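Local coordinates for WbbM protein (Klebsiella pneumoniae, PDB 6U4B), which is a bifunctional glycosyltransferase, working as a trimer, that acts as an O-antigen polymerase and probably carries its two sugar-transfer activities in separate domains, at residues Arg105-Ser110 and Met215-Lys220; Leu154-Ser159 and Glu279-Phe284. One frame throughout, in Å; residues are numbered along the deposited sequence.

Contact 1 (Arg105-Ser110 and Met215-Lys220)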
# COMPACT_ATOMS: atom_id res chain seq x y z
N ARG A 105 32.07 36.79 13.65
CA ARG A 105 32.62 38.14 13.54
C ARG A 105 31.64 39.10 14.19
O ARG A 105 30.47 39.14 13.81
CB ARG A 105 32.88 38.52 12.08
CG ARG A 105 34.00 37.73 11.42
CD ARG A 105 33.92 37.83 9.91
NE ARG A 105 35.10 37.30 9.25
CZ ARG A 105 35.24 36.03 8.86
NH1 ARG A 105 34.26 35.16 9.07
NH2 ARG A 105 36.36 35.64 8.26
N HIS A 106 32.12 39.86 15.17
CA HIS A 106 31.27 40.74 15.96
C HIS A 106 31.89 42.13 16.03
O HIS A 106 32.96 42.39 15.48
CB HIS A 106 31.06 40.16 17.37
CG HIS A 106 30.50 38.77 17.36
ND1 HIS A 106 31.12 37.72 18.01
CD2 HIS A 106 29.39 38.25 16.79
CE1 HIS A 106 30.41 36.61 17.84
NE2 HIS A 106 29.35 36.91 17.10
N LEU A 107 31.21 43.03 16.74
CA LEU A 107 31.69 44.38 16.96
C LEU A 107 32.17 44.54 18.39
O LEU A 107 31.59 43.97 19.32
CB LEU A 107 30.60 45.41 16.66
CG LEU A 107 30.07 45.48 15.22
CD1 LEU A 107 28.79 46.29 15.20
CD2 LEU A 107 31.11 46.10 14.30
N ASN A 108 33.23 45.32 18.57
CA ASN A 108 33.76 45.64 19.89
C ASN A 108 33.03 46.88 20.41
O ASN A 108 33.23 47.98 19.90
CB ASN A 108 35.26 45.87 19.82
CG ASN A 108 35.86 46.31 21.14
OD1 ASN A 108 35.20 46.29 22.18
ND2 ASN A 108 37.13 46.69 21.11
N PHE A 109 32.18 46.68 21.41
CA PHE A 109 31.42 47.77 22.01
C PHE A 109 32.08 48.37 23.24
O PHE A 109 31.53 49.29 23.84
CB PHE A 109 30.01 47.28 22.39
CG PHE A 109 29.23 46.72 21.23
CD1 PHE A 109 29.22 45.36 20.98
CD2 PHE A 109 28.51 47.55 20.40
CE1 PHE A 109 28.50 44.84 19.92
CE2 PHE A 109 27.79 47.04 19.33
CZ PHE A 109 27.79 45.68 19.10
N SER A 110 33.25 47.86 23.64
CA SER A 110 33.88 48.30 24.88
C SER A 110 34.60 49.63 24.69
O SER A 110 34.86 50.08 23.57
CB SER A 110 34.86 47.24 25.39
OG SER A 110 36.09 47.30 24.69
N MET A 215 27.47 44.52 8.79
CA MET A 215 27.46 44.46 10.25
C MET A 215 27.32 45.88 10.78
O MET A 215 28.19 46.72 10.55
CB MET A 215 28.74 43.80 10.75
CG MET A 215 28.74 43.40 12.21
SD MET A 215 30.03 42.19 12.56
CE MET A 215 31.49 43.08 12.04
N PHE A 216 26.22 46.15 11.48
CA PHE A 216 25.96 47.50 11.97
C PHE A 216 24.97 47.44 13.12
O PHE A 216 24.30 46.42 13.34
CB PHE A 216 25.43 48.42 10.86
CG PHE A 216 24.17 47.91 10.20
CD1 PHE A 216 24.22 47.26 8.98
CD2 PHE A 216 22.93 48.10 10.80
CE1 PHE A 216 23.06 46.81 8.37
CE2 PHE A 216 21.77 47.65 10.20
CZ PHE A 216 21.83 47.00 8.98
N VAL A 217 24.89 48.55 13.85
CA VAL A 217 23.80 48.83 14.78
C VAL A 217 23.32 50.24 14.49
O VAL A 217 24.12 51.18 14.46
CB VAL A 217 24.25 48.71 16.26
CG1 VAL A 217 23.04 48.81 17.18
CG2 VAL A 217 25.02 47.42 16.50
N MET A 218 22.02 50.39 14.25
CA MET A 218 21.49 51.71 13.95
C MET A 218 20.16 51.92 14.66
O MET A 218 19.53 50.97 15.15
CB MET A 218 21.33 51.94 12.44
CG MET A 218 20.36 50.99 11.77
SD MET A 218 20.19 51.39 10.02
CE MET A 218 21.85 51.11 9.43
N ARG A 219 19.75 53.18 14.72
CA ARG A 219 18.53 53.57 15.41
C ARG A 219 17.30 52.99 14.71
O ARG A 219 17.29 52.78 13.50
CB ARG A 219 18.42 55.09 15.49
CG ARG A 219 17.33 55.60 16.42
CD ARG A 219 17.91 56.33 17.61
NE ARG A 219 18.40 57.66 17.26
CZ ARG A 219 18.91 58.52 18.13
NH1 ARG A 219 19.33 59.71 17.72
NH2 ARG A 219 18.99 58.20 19.41
N LYS A 220 16.26 52.74 15.51
CA LYS A 220 15.04 52.10 15.03
C LYS A 220 14.47 52.82 13.81
O LYS A 220 14.09 52.19 12.82
CB LYS A 220 14.02 52.04 16.16
CG LYS A 220 12.61 51.64 15.74
CD LYS A 220 11.67 51.79 16.93
CE LYS A 220 10.21 51.71 16.52
NZ LYS A 220 9.30 52.10 17.64
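Met215 reaches from just before strand 216-219 into the loop that follows strand 97-102, where its CG, SD and CE each find a different partner. From CB, which points toward the loop, CG is swung anti to the backbone N (chi1 -167°) and lies 3.9 Å from CG of Leu107. The next atom, SD, comes to 3.3 Å from the backbone O of Arg105. A bend at chi3 (58°) then turns the terminal CE to Leu107, where it rests 3.8 Å from CD2, with the carbonyl oxygen of His106 close by. Leu107 and Met215 run past each other in opposite directions, so that contact extends along both chains. The other branch of Leu107, CD1, touches CG2 of Val217 at 4.1 Å. That same methyl also sits at the edge of the Phe109 ring, in its plane and 4.0 Å from CE2. The loop, shaped further on by an Asx turn at Asn108, is packed here on strand 216-219 within the DUF4422 family region. Each residue type suits its place: the unbranched thioether can bend between two carbonyls and a leucine methyl, while branched Leu107 serves Met215 and Val217 with its two methyls. Without a crossing hydrogen bond, van der Waals packing does most of the holding, with the polarisable sulfur close to a carbonyl oxygen.

Contact 2 (Leu154-Ser159 and Glu279-Phe284)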
# COMPACT_ATOMS: atom_id res chain seq x y z
N LEU A 154 29.12 50.93 13.45
CA LEU A 154 29.56 50.01 12.40
C LEU A 154 31.08 49.89 12.41
O LEU A 154 31.74 50.64 13.15
CB LEU A 154 29.02 50.47 11.03
CG LEU A 154 29.49 51.73 10.30
CD1 LEU A 154 28.81 51.79 8.95
CD2 LEU A 154 29.18 52.97 11.10
N PRO A 155 31.68 48.96 11.66
CA PRO A 155 33.14 48.82 11.68
C PRO A 155 33.87 49.98 11.01
O PRO A 155 33.24 50.88 10.45
CB PRO A 155 33.38 47.51 10.92
CG PRO A 155 32.18 47.33 10.08
CD PRO A 155 31.05 47.85 10.91
N LYS A 156 35.19 49.94 11.06
CA LYS A 156 36.00 50.94 10.40
C LYS A 156 35.90 50.80 8.88
O LYS A 156 35.68 49.70 8.35
CB LYS A 156 37.47 50.83 10.82
CG LYS A 156 37.71 50.98 12.31
CD LYS A 156 39.17 51.31 12.61
CE LYS A 156 39.85 50.20 13.39
NZ LYS A 156 40.71 50.75 14.47
N LYS A 157 36.03 51.92 8.19
CA LYS A 157 36.11 51.88 6.73
C LYS A 157 37.33 51.08 6.30
O LYS A 157 38.33 50.98 7.01
CB LYS A 157 36.19 53.29 6.15
CG LYS A 157 34.87 54.05 6.10
CD LYS A 157 35.06 55.40 5.42
CE LYS A 157 33.75 56.18 5.36
NZ LYS A 157 33.96 57.54 4.78
N TRP A 158 37.24 50.49 5.11
CA TRP A 158 38.33 49.76 4.50
C TRP A 158 38.73 50.46 3.21
O TRP A 158 37.88 50.89 2.43
CB TRP A 158 37.93 48.30 4.23
CG TRP A 158 39.05 47.45 3.71
CD1 TRP A 158 40.13 47.00 4.41
CD2 TRP A 158 39.19 46.93 2.38
NE1 TRP A 158 40.94 46.24 3.60
CE2 TRP A 158 40.39 46.18 2.35
CE3 TRP A 158 38.43 47.03 1.22
CZ2 TRP A 158 40.83 45.54 1.20
CZ3 TRP A 158 38.87 46.39 0.08
CH2 TRP A 158 40.06 45.65 0.08
N SER A 159 40.04 50.56 2.98
CA SER A 159 40.57 51.30 1.84
C SER A 159 40.74 50.37 0.64
O SER A 159 41.38 49.32 0.75
CB SER A 159 41.90 51.95 2.19
OG SER A 159 42.52 52.50 1.04
N GLU A 279 32.59 54.35 14.85
CA GLU A 279 33.26 53.21 14.25
C GLU A 279 33.89 52.34 15.33
O GLU A 279 34.59 52.84 16.21
CB GLU A 279 34.33 53.68 13.26
CG GLU A 279 33.77 54.32 12.00
CD GLU A 279 34.84 54.84 11.07
OE1 GLU A 279 34.49 55.54 10.09
OE2 GLU A 279 36.03 54.57 11.31
N LEU A 280 33.62 51.04 15.26
CA LEU A 280 34.09 50.08 16.25
C LEU A 280 35.05 49.10 15.60
O LEU A 280 35.06 48.91 14.38
CB LEU A 280 32.91 49.33 16.88
CG LEU A 280 31.78 50.18 17.46
CD1 LEU A 280 30.58 49.30 17.78
CD2 LEU A 280 32.25 50.93 18.70
N GLN A 281 35.87 48.46 16.43
CA GLN A 281 36.75 47.41 15.94
C GLN A 281 35.96 46.15 15.59
O GLN A 281 34.88 45.90 16.13
CB GLN A 281 37.82 47.07 16.99
CG GLN A 281 38.78 48.21 17.33
CD GLN A 281 39.90 47.76 18.25
OE1 GLN A 281 39.71 47.57 19.45
NE2 GLN A 281 41.09 47.57 17.68
N ARG A 282 36.51 45.36 14.67
CA ARG A 282 35.94 44.08 14.29
C ARG A 282 36.67 42.95 15.02
O ARG A 282 37.88 43.03 15.25
CB ARG A 282 36.05 43.84 12.78
CG ARG A 282 35.37 44.89 11.92
CD ARG A 282 35.40 44.51 10.44
NE ARG A 282 36.69 44.77 9.81
CZ ARG A 282 37.02 45.93 9.25
NH1 ARG A 282 36.17 46.94 9.24
NH2 ARG A 282 38.22 46.08 8.69
N THR A 283 35.92 41.91 15.37
CA THR A 283 36.50 40.73 15.99
C THR A 283 36.38 39.53 15.05
O THR A 283 35.56 39.50 14.14
CB THR A 283 35.83 40.40 17.33
OG1 THR A 283 34.57 39.76 17.10
CG2 THR A 283 35.62 41.66 18.15
N PHE A 284 37.23 38.53 15.29
CA PHE A 284 37.14 37.26 14.60
C PHE A 284 37.44 36.13 15.58
O PHE A 284 38.38 36.22 16.38
CB PHE A 284 38.11 37.17 13.41
CG PHE A 284 38.12 35.82 12.75
CD1 PHE A 284 39.21 34.97 12.88
CD2 PHE A 284 37.03 35.38 12.02
CE1 PHE A 284 39.22 33.72 12.27
CE2 PHE A 284 37.03 34.13 11.41
CZ PHE A 284 38.12 33.31 11.54
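Leu154 and Glu279 pair as neighbours on two parallel strands, 152-159 and 277-285, of the mixed sheet in the N-terminal half of the chain. The backbone N of Leu280 donates to the carbonyl O of Leu154 over 2.9 Å, with an angle of 160° at the hydrogen, and CA of Glu279 makes a CH...O contact with the same oxygen. One step on, CA of Pro155 approaches O of Leu280 at 3.3 Å in a second such contact. The two segments then part company, their overall directions lying 90° apart, and both strands are interrupted near this point. The N-H that proline lacks would lie on the side of strand 216-219, so its absence costs this pairing nothing. Leu154 and Glu279 project to one face of the sheet, where the leucine packs on Phe262 and Ile266 of helix 253-272. The extended glutamate lies across Lys156 at about a right angle, OE2 coming to 4.0 Å from CB. Neither charged end is satisfied by the other: OE1 of Glu279 is hydrogen-bonded to OH of Tyr211, while NZ of Lys156 forms a salt bridge with Glu117, which also accepts from NE2 of Gln281. Arg282 crosses Pro155 at about a right angle, its CG 3.4 Å from the proline CB, and CG and CD both pack against that one atom. Its bend at chi3 (-79°) brings the guanidinium round to the backbone beyond the proline, with CB of Pro155 at its edge. There NH1 donates to the carbonyl O of Lys156 over 2.9 Å, the oxygen lying almost exactly in the guanidinium plane although the bond is noticeably bent at the hydrogen.

Contact 1 is the buried one, built of sulfur, methyls and a ring edge, whereas contact 2 is only partly buried and mixes strand pairing with charged side chains. They share one sheet, since strands 216-219 and 152-159 are neighbours in it, and their centres lie about 10 Å apart. Loop 105-110 runs beside segment 279-284: His106 O to Thr283 N and Asn108 N to Gln281 O, both 3.0 Å, are probable backbone hydrogen bonds. Leu107 of contact 1 also packs on Pro155 and Leu280 of contact 2, continuing the apolar interior. Lys156, Glu279 and Arg282 lie at partly exposed places, while buried Gln281 has its polar atoms met by Asn108, Phe115 and Glu117.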